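Local atomic coordinates of heme-binding protein A / AI-2 binding protein A (Helicobacter pylori SS1, PDB entry 6OFQ), a protein that probably binds short peptides in the periplasm and delivers them to its partner ABC transporter for uptake. Residues Pro269-Val274 / Glu329-Lys334; Leu291-Leu296 / Leu500-Ser505; Leu79-Asp84 / His95-Val100; Phe114-Val119 / Ile156-Asp161; Pro308-Ala313 / Glu362-Ala367. All blocks are in the same frame, centred on the assembly; numbering follows the deposited sequence.

Interaction 1: Pro269-Val274 / Glu329-Lys334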
# COMPACT_ATOMS: atom_id res chain seq x y z
N PRO A 269 9.39 13.90 2.32
CA PRO A 269 10.44 14.90 2.55
C PRO A 269 11.75 14.24 2.99
O PRO A 269 11.72 13.21 3.71
CB PRO A 269 9.89 15.77 3.66
CG PRO A 269 9.01 14.83 4.42
CD PRO A 269 8.36 13.96 3.37
N ASN A 270 12.87 14.92 2.73
CA ASN A 270 14.05 14.59 3.49
C ASN A 270 13.90 15.05 4.92
O ASN A 270 13.59 16.20 5.23
CB ASN A 270 15.25 15.33 2.93
CG ASN A 270 15.79 14.64 1.73
OD1 ASN A 270 15.78 13.39 1.60
ND2 ASN A 270 16.22 15.48 0.78
N LEU A 271 13.97 14.09 5.83
CA LEU A 271 13.66 14.41 7.18
C LEU A 271 14.62 15.38 7.91
O LEU A 271 14.18 16.11 8.81
CB LEU A 271 13.45 13.12 7.99
CG LEU A 271 12.24 12.35 7.43
CD1 LEU A 271 12.37 10.89 7.74
CD2 LEU A 271 11.00 13.01 8.01
N ASN A 272 15.82 15.50 7.38
CA ASN A 272 16.65 16.59 7.89
C ASN A 272 16.32 17.95 7.31
O ASN A 272 16.99 18.91 7.70
CB ASN A 272 18.12 16.26 7.73
CG ASN A 272 18.58 16.26 6.31
OD1 ASN A 272 17.82 16.44 5.37
ND2 ASN A 272 19.86 15.95 6.15
N GLU A 273 15.28 18.10 6.50
CA GLU A 273 14.83 19.42 6.05
C GLU A 273 13.55 19.86 6.71
O GLU A 273 13.13 20.99 6.48
CB GLU A 273 14.63 19.45 4.53
CG GLU A 273 15.94 19.19 3.80
CD GLU A 273 15.83 19.08 2.30
OE1 GLU A 273 14.72 19.32 1.77
OE2 GLU A 273 16.80 18.68 1.64
N VAL A 274 12.93 19.00 7.51
CA VAL A 274 11.65 19.34 8.07
C VAL A 274 11.72 20.52 9.02
O VAL A 274 10.84 21.39 8.97
CB VAL A 274 11.09 18.09 8.80
CG1 VAL A 274 9.89 18.48 9.65
CG2 VAL A 274 10.69 17.12 7.73
N GLU A 329 15.96 11.22 11.41
CA GLU A 329 16.05 12.38 12.26
C GLU A 329 15.04 12.37 13.38
O GLU A 329 14.52 13.39 13.85
CB GLU A 329 15.92 13.67 11.43
CG GLU A 329 16.98 13.72 10.36
CD GLU A 329 18.33 14.25 10.85
OE1 GLU A 329 18.44 14.89 11.90
OE2 GLU A 329 19.28 13.92 10.12
N GLY A 330 14.82 11.17 13.91
CA GLY A 330 13.95 11.03 15.03
C GLY A 330 12.47 10.88 14.74
O GLY A 330 11.64 10.69 15.64
N PHE A 331 12.09 11.08 13.47
CA PHE A 331 10.66 11.10 13.07
C PHE A 331 10.15 9.67 12.78
O PHE A 331 9.64 9.37 11.70
CB PHE A 331 10.49 11.94 11.79
CG PHE A 331 10.70 13.40 12.01
CD1 PHE A 331 9.67 14.22 12.46
CD2 PHE A 331 11.90 13.97 11.70
CE1 PHE A 331 9.86 15.60 12.62
CE2 PHE A 331 12.10 15.34 11.84
CZ PHE A 331 11.10 16.14 12.31
N ALA A 332 10.32 8.79 13.76
CA ALA A 332 9.92 7.39 13.65
C ALA A 332 9.98 6.75 15.01
O ALA A 332 10.63 7.24 15.91
CB ALA A 332 10.89 6.67 12.72
N GLN A 333 9.37 5.59 15.14
CA GLN A 333 9.45 4.74 16.33
C GLN A 333 10.15 3.44 15.98
O GLN A 333 9.94 2.92 14.87
CB GLN A 333 8.02 4.50 16.88
CG GLN A 333 7.96 3.57 18.08
CD GLN A 333 6.60 3.46 18.80
OE1 GLN A 333 5.74 4.31 18.60
NE2 GLN A 333 6.46 2.47 19.69
N LYS A 334 10.93 2.85 16.86
CA LYS A 334 11.60 1.58 16.61
C LYS A 334 10.57 0.49 16.32
O LYS A 334 9.60 0.33 17.08
CB LYS A 334 12.42 1.21 17.85
CG LYS A 334 13.07 -0.16 17.82
CD LYS A 334 14.10 -0.45 18.91
CE LYS A 334 14.03 0.37 20.17
NZ LYS A 334 15.31 0.17 20.90
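Leu271 and Glu329 are the residues whose CA atoms come nearest, 6.0 Å apart, where the turn of Pro269-Val274 meets the end of a helix that Glu329 leaves with positive phi. Gly330 follows, again with positive phi, and Phe331 sits at the centre of an inverse gamma turn; these bends carry the phenyl ring toward the other segment. Leu271 and Phe331 lie alongside, pointing opposite ways, and CD2 of Leu271 lies 3.9 Å from Phe331 CD2 while also packing on its CB and CG. Farther round the ring, Val274 points back against it and sets CG1 3.7 Å from Phe331 CZ. The ring therefore has one methyl near its root and another near its far end, with Leu271 O 3.8 Å from Phe331 CE2 between them. Glu329 adds an aliphatic touch: its chain bends at CG (chi2 -83°), so that this methylene lies 3.8 Å from Leu271 C and the carboxylate folds over Asn272, OE2 reaching 3.5 Å from Asn272 CB. This is a small, mainly apolar contact at the surface. Around it, Phe331 also packs on Tyr504 of strand 497-510 and on Lys287 of strand 283-288, Leu271 meets Tyr328 of helix 320-328, and Val274 lies against Val506, joining the loop before helix 274-278 to strand 332-334, which pairs with strand 497-510.

Interaction 2: Leu291-Leu296 / Leu500-Ser505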
# COMPACT_ATOMS: atom_id res chain seq x y z
N LEU A 291 0.52 4.68 9.93
CA LEU A 291 0.12 3.27 9.74
C LEU A 291 1.15 2.54 8.88
O LEU A 291 0.84 1.61 8.14
CB LEU A 291 -1.27 3.09 9.16
CG LEU A 291 -2.37 3.51 10.13
CD1 LEU A 291 -3.69 3.65 9.43
CD2 LEU A 291 -2.60 2.34 11.07
N LEU A 292 2.39 2.98 9.02
CA LEU A 292 3.52 2.57 8.18
C LEU A 292 4.50 1.69 8.90
O LEU A 292 4.81 1.90 10.08
CB LEU A 292 4.31 3.84 7.77
CG LEU A 292 3.53 4.92 7.03
CD1 LEU A 292 4.09 6.32 7.17
CD2 LEU A 292 3.56 4.51 5.57
N ALA A 293 5.11 0.74 8.19
CA ALA A 293 6.23 -0.02 8.71
C ALA A 293 7.30 -0.09 7.62
O ALA A 293 6.97 -0.13 6.43
CB ALA A 293 5.84 -1.42 9.15
N SER A 294 8.57 -0.05 8.02
CA SER A 294 9.74 -0.12 7.12
C SER A 294 10.73 -1.11 7.72
O SER A 294 11.05 -1.05 8.89
CB SER A 294 10.36 1.30 7.04
OG SER A 294 11.46 1.27 6.15
N TRP A 295 11.28 -1.98 6.86
CA TRP A 295 12.10 -3.11 7.36
C TRP A 295 13.08 -3.56 6.28
O TRP A 295 13.05 -3.03 5.18
CB TRP A 295 11.25 -4.27 7.90
CG TRP A 295 10.43 -5.00 6.89
CD1 TRP A 295 10.79 -6.08 6.17
CD2 TRP A 295 9.13 -4.63 6.42
NE1 TRP A 295 9.78 -6.47 5.32
CE2 TRP A 295 8.73 -5.60 5.46
CE3 TRP A 295 8.23 -3.62 6.74
CZ2 TRP A 295 7.51 -5.54 4.82
CZ3 TRP A 295 7.03 -3.57 6.11
CH2 TRP A 295 6.69 -4.51 5.14
N LEU A 296 13.93 -4.48 6.64
CA LEU A 296 14.81 -5.09 5.67
C LEU A 296 14.28 -6.49 5.40
O LEU A 296 14.21 -7.31 6.33
CB LEU A 296 16.22 -5.03 6.23
CG LEU A 296 17.34 -5.54 5.34
CD1 LEU A 296 17.59 -4.61 4.14
CD2 LEU A 296 18.63 -5.67 6.14
N LEU A 500 12.85 -2.28 11.15
CA LEU A 500 13.62 -1.03 11.33
C LEU A 500 12.72 0.00 12.02
O LEU A 500 12.92 0.33 13.21
CB LEU A 500 14.13 -0.53 9.97
CG LEU A 500 15.18 -1.43 9.33
CD1 LEU A 500 15.40 -0.94 7.94
CD2 LEU A 500 16.46 -1.41 10.13
N ALA A 501 11.69 0.51 11.34
CA ALA A 501 10.95 1.65 11.92
C ALA A 501 9.49 1.64 11.57
O ALA A 501 9.06 1.11 10.55
CB ALA A 501 11.54 2.94 11.38
N TYR A 502 8.68 2.28 12.42
CA TYR A 502 7.37 2.80 12.10
C TYR A 502 7.59 4.29 11.80
O TYR A 502 7.58 5.06 12.77
CB TYR A 502 6.38 2.61 13.25
CG TYR A 502 6.29 1.18 13.72
CD1 TYR A 502 6.00 0.15 12.84
CD2 TYR A 502 6.53 0.88 15.06
CE1 TYR A 502 5.95 -1.15 13.32
CE2 TYR A 502 6.53 -0.42 15.55
CZ TYR A 502 6.26 -1.45 14.65
OH TYR A 502 6.32 -2.72 15.13
N PRO A 503 7.73 4.69 10.53
CA PRO A 503 7.98 6.11 10.32
C PRO A 503 6.75 6.93 10.63
O PRO A 503 5.62 6.48 10.37
CB PRO A 503 8.29 6.21 8.82
CG PRO A 503 8.70 4.82 8.43
CD PRO A 503 7.87 3.88 9.30
N TYR A 504 6.94 8.10 11.18
CA TYR A 504 5.83 9.01 11.31
C TYR A 504 5.40 9.46 9.90
O TYR A 504 6.22 9.46 8.97
CB TYR A 504 6.31 10.28 12.04
CG TYR A 504 6.72 10.09 13.45
CD1 TYR A 504 6.43 8.98 14.19
CD2 TYR A 504 7.42 11.12 14.07
CE1 TYR A 504 6.85 8.86 15.52
CE2 TYR A 504 7.83 11.03 15.38
CZ TYR A 504 7.58 9.91 16.07
OH TYR A 504 8.01 9.82 17.40
N SER A 505 4.13 9.77 9.73
CA SER A 505 3.67 10.37 8.47
C SER A 505 4.02 11.86 8.58
O SER A 505 3.49 12.53 9.47
CB SER A 505 2.16 10.27 8.23
OG SER A 505 1.90 10.85 6.97
O HOH W 1 3.89 4.33 11.17
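With CG of Leu292 turned anti to its carbonyl carbon (chi1 -58°) and CG of Tyr502 likewise (chi1 -53°), the leucine reaches along Pro503 while the tyrosine ring presents its edge to Leu292 O and Ala293 CB. Leu292 CB packs 3.9 Å from Pro503 CD, and its CD1 continues to Pro503 O. On the other face Tyr502 CD1 lies 4.0 Å from Ala293 CB. Strands 292-296 and 500-503 run antiparallel, their axes 163° apart, and Ser294 faces both Leu500 and Ala501 in a classic beta bulge. Ser294 O consequently accepts two amides: Ala501 N at 3.0 Å and Leu500 N at 3.1 Å, the latter in the carbonyl plane. Ser294 N returns a bond of 2.8 Å to Ala501 O, nearly along the C=O axis. Leu500 folds CB against Ser294 O and carries CD1 to the backbone of Trp295. Beyond Tyr502 a water accepts from Leu292 N at 2.9 Å and can donate to Pro503 O. Strand 423-429 bonds along the other edge of 292-298, and Tyr502 OH is held by Asn337 and Val336. Chemically, regular pairing is replaced at both ends: the bulge loads one carbonyl with two amides, and Pro503 has no N-H for Leu292 O, which instead has a CA-H...O contact from Tyr502 CA at 3.4 Å, with the water standing between Leu292 N and Pro503 O in place of a direct bond.

Interaction 3: Leu79-Asp84 / His95-Val100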
# COMPACT_ATOMS: atom_id res chain seq x y z
N LEU A 79 -20.05 2.34 -3.62
CA LEU A 79 -20.87 1.86 -4.74
C LEU A 79 -21.99 0.93 -4.26
O LEU A 79 -22.95 0.70 -5.02
CB LEU A 79 -20.06 1.25 -5.87
CG LEU A 79 -19.20 2.29 -6.64
CD1 LEU A 79 -18.35 1.59 -7.68
CD2 LEU A 79 -20.08 3.37 -7.31
N ALA A 80 -21.83 0.32 -3.08
CA ALA A 80 -22.95 -0.31 -2.38
C ALA A 80 -23.47 0.71 -1.39
O ALA A 80 -22.75 1.25 -0.52
CB ALA A 80 -22.55 -1.59 -1.64
N THR A 81 -24.79 0.89 -1.38
CA THR A 81 -25.48 1.75 -0.40
C THR A 81 -25.72 1.05 0.94
O THR A 81 -25.78 1.71 1.98
CB THR A 81 -26.80 2.33 -0.88
OG1 THR A 81 -27.59 1.25 -1.42
CG2 THR A 81 -26.54 3.36 -2.04
N SER A 82 -25.93 -0.26 0.88
CA SER A 82 -26.15 -1.04 2.11
C SER A 82 -25.80 -2.51 1.84
O SER A 82 -25.55 -2.92 0.70
CB SER A 82 -27.60 -0.92 2.57
OG SER A 82 -28.41 -1.63 1.69
N TRP A 83 -25.76 -3.26 2.94
CA TRP A 83 -25.38 -4.66 2.78
C TRP A 83 -25.86 -5.42 3.99
O TRP A 83 -26.13 -4.85 5.04
CB TRP A 83 -23.86 -4.87 2.61
CG TRP A 83 -23.02 -4.17 3.63
CD1 TRP A 83 -22.58 -4.68 4.83
CD2 TRP A 83 -22.51 -2.83 3.58
NE1 TRP A 83 -21.85 -3.75 5.51
CE2 TRP A 83 -21.78 -2.62 4.75
CE3 TRP A 83 -22.59 -1.82 2.62
CZ2 TRP A 83 -21.19 -1.40 5.04
CZ3 TRP A 83 -22.00 -0.64 2.92
CH2 TRP A 83 -21.33 -0.43 4.11
N ASP A 84 -26.02 -6.71 3.75
CA ASP A 84 -26.38 -7.64 4.82
C ASP A 84 -25.41 -8.78 4.86
O ASP A 84 -25.06 -9.34 3.79
CB ASP A 84 -27.80 -8.14 4.55
CG ASP A 84 -28.81 -6.98 4.36
OD1 ASP A 84 -29.26 -6.51 5.42
OD2 ASP A 84 -29.23 -6.72 3.21
N HIS A 95 -26.29 -4.17 -1.86
CA HIS A 95 -27.28 -3.43 -2.62
C HIS A 95 -26.55 -2.26 -3.28
O HIS A 95 -26.03 -1.40 -2.57
CB HIS A 95 -28.39 -2.97 -1.63
CG HIS A 95 -28.96 -4.09 -0.79
ND1 HIS A 95 -29.83 -5.00 -1.34
CD2 HIS A 95 -28.63 -4.60 0.43
CE1 HIS A 95 -30.09 -5.96 -0.47
NE2 HIS A 95 -29.38 -5.74 0.62
N LEU A 96 -26.58 -2.19 -4.60
CA LEU A 96 -25.74 -1.29 -5.34
C LEU A 96 -26.47 0.04 -5.50
O LEU A 96 -27.73 0.10 -5.65
CB LEU A 96 -25.33 -1.90 -6.66
CG LEU A 96 -24.63 -3.26 -6.65
CD1 LEU A 96 -24.24 -3.63 -8.04
CD2 LEU A 96 -23.40 -3.21 -5.73
N ARG A 97 -25.69 1.12 -5.46
CA ARG A 97 -26.17 2.46 -5.72
C ARG A 97 -26.64 2.61 -7.17
O ARG A 97 -25.94 2.13 -8.08
CB ARG A 97 -25.00 3.46 -5.49
CG ARG A 97 -25.42 4.91 -5.33
CD ARG A 97 -24.17 5.73 -4.97
NE ARG A 97 -23.65 5.37 -3.65
CZ ARG A 97 -24.02 5.88 -2.49
NH1 ARG A 97 -25.02 6.75 -2.35
NH2 ARG A 97 -23.48 5.39 -1.36
N LYS A 98 -27.82 3.19 -7.35
CA LYS A 98 -28.38 3.44 -8.68
C LYS A 98 -28.05 4.84 -9.12
O LYS A 98 -27.84 5.76 -8.33
CB LYS A 98 -29.90 3.24 -8.59
CG LYS A 98 -30.31 1.81 -8.22
CD LYS A 98 -31.84 1.73 -8.26
CE LYS A 98 -32.32 0.37 -7.83
NZ LYS A 98 -33.79 0.35 -8.04
N GLY A 99 -28.08 4.98 -10.43
CA GLY A 99 -27.84 6.26 -11.10
C GLY A 99 -26.43 6.79 -10.98
O GLY A 99 -26.21 8.00 -11.10
N VAL A 100 -25.45 5.91 -10.84
CA VAL A 100 -24.03 6.29 -10.84
C VAL A 100 -23.59 6.05 -12.27
O VAL A 100 -23.80 4.99 -12.86
CB VAL A 100 -23.26 5.33 -9.92
CG1 VAL A 100 -21.75 5.57 -10.05
CG2 VAL A 100 -23.76 5.43 -8.49
O HOH W 2 -29.25 1.67 -3.68
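His95 and Asp84 meet across the beta hairpin formed by strands 75-85 and 91-96, whose antiparallel register slips by one residue at a beta bulge between Ala80 and Ser82. The imidazole can be followed outward. CB of His95 passes Ser82 OG at 3.6 Å, CG stays close to that oxygen, CD2 comes within 3.2 Å of it, and NE2 donates to Asp84 OD2 at 2.8 Å, with CE1 more loosely beside the same carboxylate oxygen. That oxygen lies 8° from the ring plane, although the two planes themselves stand 78° apart. The bond from Thr81 N to His95 O lies within the bulge, with Arg97 N to Leu79 O and His95 N to Ser82 O on its two sides. Leu79 CD2 touches Val100 CG1 at 3.9 Å, the two side chains nearly perpendicular. Arg97 bends at chi3 (-67°) to bring its guanidinium beside Thr81, while its NE bonds to Ala78 O. Thr81 CG2 stands 3.5 Å above the guanidinium plane, over its centre.

Interaction 4: Phe114-Val119 / Ile156-Asp161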
# COMPACT_ATOMS: atom_id res chain seq x y z
N PHE A 114 -23.31 2.49 -14.00
CA PHE A 114 -22.75 1.41 -13.19
C PHE A 114 -23.86 0.43 -12.77
O PHE A 114 -24.95 0.84 -12.38
CB PHE A 114 -22.08 2.03 -11.96
CG PHE A 114 -21.90 1.08 -10.80
CD1 PHE A 114 -20.99 0.05 -10.87
CD2 PHE A 114 -22.69 1.21 -9.68
CE1 PHE A 114 -20.88 -0.88 -9.85
CE2 PHE A 114 -22.53 0.33 -8.61
CZ PHE A 114 -21.63 -0.69 -8.72
N SER A 115 -23.55 -0.84 -12.85
CA SER A 115 -24.46 -1.87 -12.42
C SER A 115 -23.67 -3.10 -12.01
O SER A 115 -22.43 -3.19 -12.09
CB SER A 115 -25.48 -2.14 -13.56
OG SER A 115 -24.85 -2.81 -14.62
N ALA A 116 -24.43 -4.17 -11.70
CA ALA A 116 -23.85 -5.37 -11.19
C ALA A 116 -22.84 -6.01 -12.14
O ALA A 116 -21.86 -6.65 -11.71
CB ALA A 116 -24.95 -6.33 -10.80
N LYS A 117 -23.04 -5.89 -13.46
CA LYS A 117 -22.08 -6.47 -14.38
C LYS A 117 -20.67 -5.91 -14.28
O LYS A 117 -19.71 -6.60 -14.61
CB LYS A 117 -22.56 -6.36 -15.84
CG LYS A 117 -22.52 -4.99 -16.49
CD LYS A 117 -22.94 -5.12 -17.95
CE LYS A 117 -22.64 -3.87 -18.74
NZ LYS A 117 -23.21 -3.91 -20.12
N ASP A 118 -20.56 -4.69 -13.77
CA ASP A 118 -19.25 -4.05 -13.62
C ASP A 118 -18.55 -4.63 -12.40
O ASP A 118 -17.32 -4.79 -12.39
CB ASP A 118 -19.37 -2.55 -13.47
CG ASP A 118 -20.14 -1.93 -14.65
OD1 ASP A 118 -19.57 -2.20 -15.73
OD2 ASP A 118 -21.13 -1.19 -14.44
N VAL A 119 -19.31 -4.99 -11.38
CA VAL A 119 -18.75 -5.71 -10.21
C VAL A 119 -18.25 -7.08 -10.63
O VAL A 119 -17.16 -7.50 -10.31
CB VAL A 119 -19.73 -5.75 -9.05
CG1 VAL A 119 -19.11 -6.40 -7.84
CG2 VAL A 119 -20.27 -4.37 -8.69
N ILE A 156 -19.67 -15.46 -6.72
CA ILE A 156 -20.19 -14.13 -6.89
C ILE A 156 -21.35 -14.16 -7.84
O ILE A 156 -21.17 -14.65 -8.96
CB ILE A 156 -19.14 -13.12 -7.37
CG1 ILE A 156 -17.80 -13.38 -6.71
CG2 ILE A 156 -19.66 -11.71 -7.26
CD1 ILE A 156 -16.69 -12.48 -7.27
N GLU A 157 -22.49 -13.60 -7.43
CA GLU A 157 -23.72 -13.63 -8.23
C GLU A 157 -24.28 -12.24 -8.35
O GLU A 157 -24.42 -11.53 -7.34
CB GLU A 157 -24.81 -14.46 -7.55
CG GLU A 157 -24.47 -15.90 -7.30
CD GLU A 157 -25.52 -16.46 -6.33
OE1 GLU A 157 -25.38 -16.39 -5.07
OE2 GLU A 157 -26.59 -16.89 -6.83
N ALA A 158 -24.72 -11.88 -9.55
CA ALA A 158 -25.58 -10.71 -9.78
C ALA A 158 -27.03 -11.20 -9.65
O ALA A 158 -27.54 -11.86 -10.56
CB ALA A 158 -25.37 -10.06 -11.15
N LEU A 159 -27.67 -10.94 -8.54
CA LEU A 159 -29.03 -11.39 -8.31
C LEU A 159 -29.98 -10.53 -9.13
O LEU A 159 -31.02 -11.07 -9.55
CB LEU A 159 -29.39 -11.29 -6.82
CG LEU A 159 -28.53 -12.29 -6.03
CD1 LEU A 159 -28.83 -12.12 -4.55
CD2 LEU A 159 -28.62 -13.72 -6.51
N ASP A 160 -29.67 -9.25 -9.37
CA ASP A 160 -30.35 -8.46 -10.36
C ASP A 160 -29.33 -7.38 -10.77
O ASP A 160 -28.17 -7.48 -10.37
CB ASP A 160 -31.71 -7.93 -9.86
CG ASP A 160 -31.68 -6.93 -8.74
OD1 ASP A 160 -30.58 -6.34 -8.45
OD2 ASP A 160 -32.74 -6.58 -8.09
N ASP A 161 -29.75 -6.37 -11.49
CA ASP A 161 -28.77 -5.43 -12.00
C ASP A 161 -28.20 -4.54 -10.89
O ASP A 161 -27.20 -3.85 -11.13
CB ASP A 161 -29.42 -4.47 -13.01
CG ASP A 161 -29.77 -5.14 -14.32
OD1 ASP A 161 -29.44 -6.30 -14.60
OD2 ASP A 161 -30.46 -4.43 -15.07
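Ala116 N gives its hydrogen to Asp161 O at 2.8 Å, the one hydrogen bond between the segments, and it arrives 37° above the carbonyl plane instead of along a lone pair. The small methyl of Ala116 is consistent with this close approach: CB lies 3.4 Å from Asp160 O and 3.8 Å from Ala158 CB, touching both, and Asp161 O too at 3.4 Å. Ser115 CB leans on Asp161 O as well, at 3.4 Å. One shell out, the geometry of the helix start fixes the donor. Asp118 OD2 accepts from Ser115 N at 2.9 Å, met on its anti side, and Asp118 N bonds back to Ser115 O, so Ser115 and Asp118 are joined twice, once through the carboxylate and once through the backbone, while Asp118 OD1 receives the amide of Lys189. On the partner side the chain turns a corner at Leu159, and Asp160 OD1 takes Thr163 OG1 and Tyr162 N, which holds the turn that offers Asp161 O. Ala116 and Val119 face Leu96 of strand 91-96, Val119 also meets Ile164, and Ala158 packs on Leu120. What results is the N-terminal turn of helix 116-127 packed on a five-stranded antiparallel sheet, its first residue bonded to the loop after strand 153-160.

Interaction 5: Pro308-Ala313 / Glu362-Ala367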
# COMPACT_ATOMS: atom_id res chain seq x y z
N PRO A 308 18.46 -19.31 10.48
CA PRO A 308 17.98 -18.41 11.50
C PRO A 308 19.11 -17.74 12.26
O PRO A 308 18.97 -16.62 12.72
CB PRO A 308 17.11 -19.29 12.45
CG PRO A 308 16.83 -20.46 11.62
CD PRO A 308 17.87 -20.67 10.58
N LEU A 309 20.22 -18.44 12.49
CA LEU A 309 21.28 -17.85 13.32
C LEU A 309 21.93 -16.70 12.57
O LEU A 309 22.35 -15.72 13.19
CB LEU A 309 22.35 -18.86 13.67
CG LEU A 309 21.94 -19.94 14.66
CD1 LEU A 309 23.14 -20.74 15.10
CD2 LEU A 309 21.09 -19.51 15.84
N VAL A 310 22.03 -16.82 11.25
CA VAL A 310 22.52 -15.70 10.44
C VAL A 310 21.60 -14.50 10.55
O VAL A 310 22.01 -13.31 10.71
CB VAL A 310 22.78 -16.11 8.99
CG1 VAL A 310 23.09 -14.87 8.15
CG2 VAL A 310 23.96 -17.07 8.86
N ARG A 311 20.32 -14.81 10.43
CA ARG A 311 19.31 -13.76 10.55
C ARG A 311 19.40 -13.02 11.86
O ARG A 311 19.27 -11.78 11.94
CB ARG A 311 17.93 -14.26 10.19
CG ARG A 311 17.77 -14.88 8.83
CD ARG A 311 16.34 -15.09 8.43
NE ARG A 311 15.57 -15.96 9.31
CZ ARG A 311 15.27 -17.22 9.05
NH1 ARG A 311 15.78 -17.91 8.05
NH2 ARG A 311 14.52 -17.84 9.94
N LEU A 312 19.47 -13.81 12.93
CA LEU A 312 19.58 -13.23 14.24
C LEU A 312 20.84 -12.39 14.38
O LEU A 312 20.80 -11.32 14.95
CB LEU A 312 19.48 -14.31 15.32
CG LEU A 312 18.11 -14.96 15.47
CD1 LEU A 312 18.23 -16.22 16.29
CD2 LEU A 312 17.13 -14.03 16.15
N ALA A 313 21.95 -12.87 13.82
CA ALA A 313 23.18 -12.09 13.92
C ALA A 313 23.02 -10.71 13.30
O ALA A 313 23.37 -9.68 13.87
CB ALA A 313 24.26 -12.88 13.22
N GLU A 362 29.24 -13.85 17.55
CA GLU A 362 29.10 -15.19 18.12
C GLU A 362 28.10 -16.02 17.31
O GLU A 362 28.36 -17.15 16.93
CB GLU A 362 28.71 -15.13 19.59
CG GLU A 362 28.58 -16.49 20.26
CD GLU A 362 29.81 -17.38 20.11
OE1 GLU A 362 30.97 -16.90 20.06
OE2 GLU A 362 29.58 -18.60 20.07
N LEU A 363 26.94 -15.43 17.03
CA LEU A 363 25.95 -16.14 16.21
C LEU A 363 26.46 -16.57 14.87
O LEU A 363 26.15 -17.66 14.38
CB LEU A 363 24.67 -15.28 16.13
CG LEU A 363 23.87 -15.27 17.42
CD1 LEU A 363 22.91 -14.11 17.41
CD2 LEU A 363 23.02 -16.54 17.55
N LEU A 364 27.14 -15.67 14.18
CA LEU A 364 27.80 -16.06 12.95
C LEU A 364 28.85 -17.15 13.04
O LEU A 364 28.84 -17.99 12.15
CB LEU A 364 28.46 -14.87 12.24
CG LEU A 364 27.61 -13.87 11.50
CD1 LEU A 364 28.49 -12.91 10.71
CD2 LEU A 364 26.71 -14.63 10.54
N LYS A 365 29.62 -17.14 14.13
CA LYS A 365 30.52 -18.26 14.40
C LYS A 365 29.71 -19.54 14.55
O LYS A 365 30.06 -20.57 13.98
CB LYS A 365 31.37 -18.06 15.65
CG LYS A 365 32.41 -16.99 15.48
CD LYS A 365 33.39 -17.03 16.65
CE LYS A 365 34.45 -15.95 16.45
NZ LYS A 365 34.72 -15.32 17.77
N GLN A 366 28.65 -19.46 15.35
CA GLN A 366 27.81 -20.67 15.57
C GLN A 366 27.18 -21.24 14.32
O GLN A 366 27.05 -22.46 14.12
CB GLN A 366 26.75 -20.34 16.60
CG GLN A 366 27.41 -20.20 17.97
CD GLN A 366 26.41 -20.14 19.09
OE1 GLN A 366 25.22 -20.44 18.88
NE2 GLN A 366 26.85 -19.71 20.26
N ALA A 367 26.83 -20.35 13.39
CA ALA A 367 26.26 -20.78 12.13
C ALA A 367 27.22 -21.34 11.12
O ALA A 367 26.78 -21.79 10.07
CB ALA A 367 25.59 -19.59 11.46
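Apolar contacts carry this pairing of helices 308-317 and 357-366, whose short segments run nearly antiparallel, 165° apart, with axes 8.2 Å from each other. Leu363 enters centrally. Its CB rests 3.8 Å from Ala313 CB and equally near Leu309 O, its CD1 reaches Leu312 CB, and its CD2 meets Leu309 CD2 at 3.9 Å, the two leucines nearly perpendicular. The small residues set how close the backbones come: Ala313 and Leu363 have CA atoms 5.4 Å apart, and Ala313 CB also touches Leu364 CG at 3.9 Å. At the far end Ala367 CB is shared by Leu309 CB and Val310 CG2, each 4.0 Å away. Val310 can do this because CG2 lies anti to its carbonyl carbon (CG1 takes the place anti to the N, chi1 172°), and the same methyl meets Leu364 CD2.

Gln366 and Glu362 lie at the margin. Gln366 gives its CB to Leu309 CD1, while its extended chain carries NE2 to Glu362 OE2 at 3.0 Å within its own helix, using the anti lone pair of that oxygen. Arg311 points away from the partner helix, bonding to Phe305 O and Asp494 O. The contact thus depends on shape and hydrophobic burial: alanines allow close approach, leucines fill the interface, and the side-chain hydrogen bonds lie within one helix (Gln366-Glu362) or lead to other parts of the chain (Arg311).

How the interactions relate
Interaction 2 is the buried contact, with interaction 1 at the surface beside it: strands 332-334 and 497-510 are neighbours in one mixed sheet, and Gln333 O and Phe331 O probably accept the amides of Tyr502 and Tyr504. Interactions 3, partly buried, and 4, at the surface, form a second group on the opposite side of the chain's centre, meeting where Val100 O probably receives Phe114 N and sharing the five-stranded antiparallel sheet. Interaction 5 is partly buried and far from that group, about 55 Å between centres. Chemistry follows position: strand pairs 2 and 3 rely on backbone bonds, interaction 3 adding the His95-Asp84 side-chain bond, interaction 4 on a single one, and interactions 1 and 5 on apolar side chains.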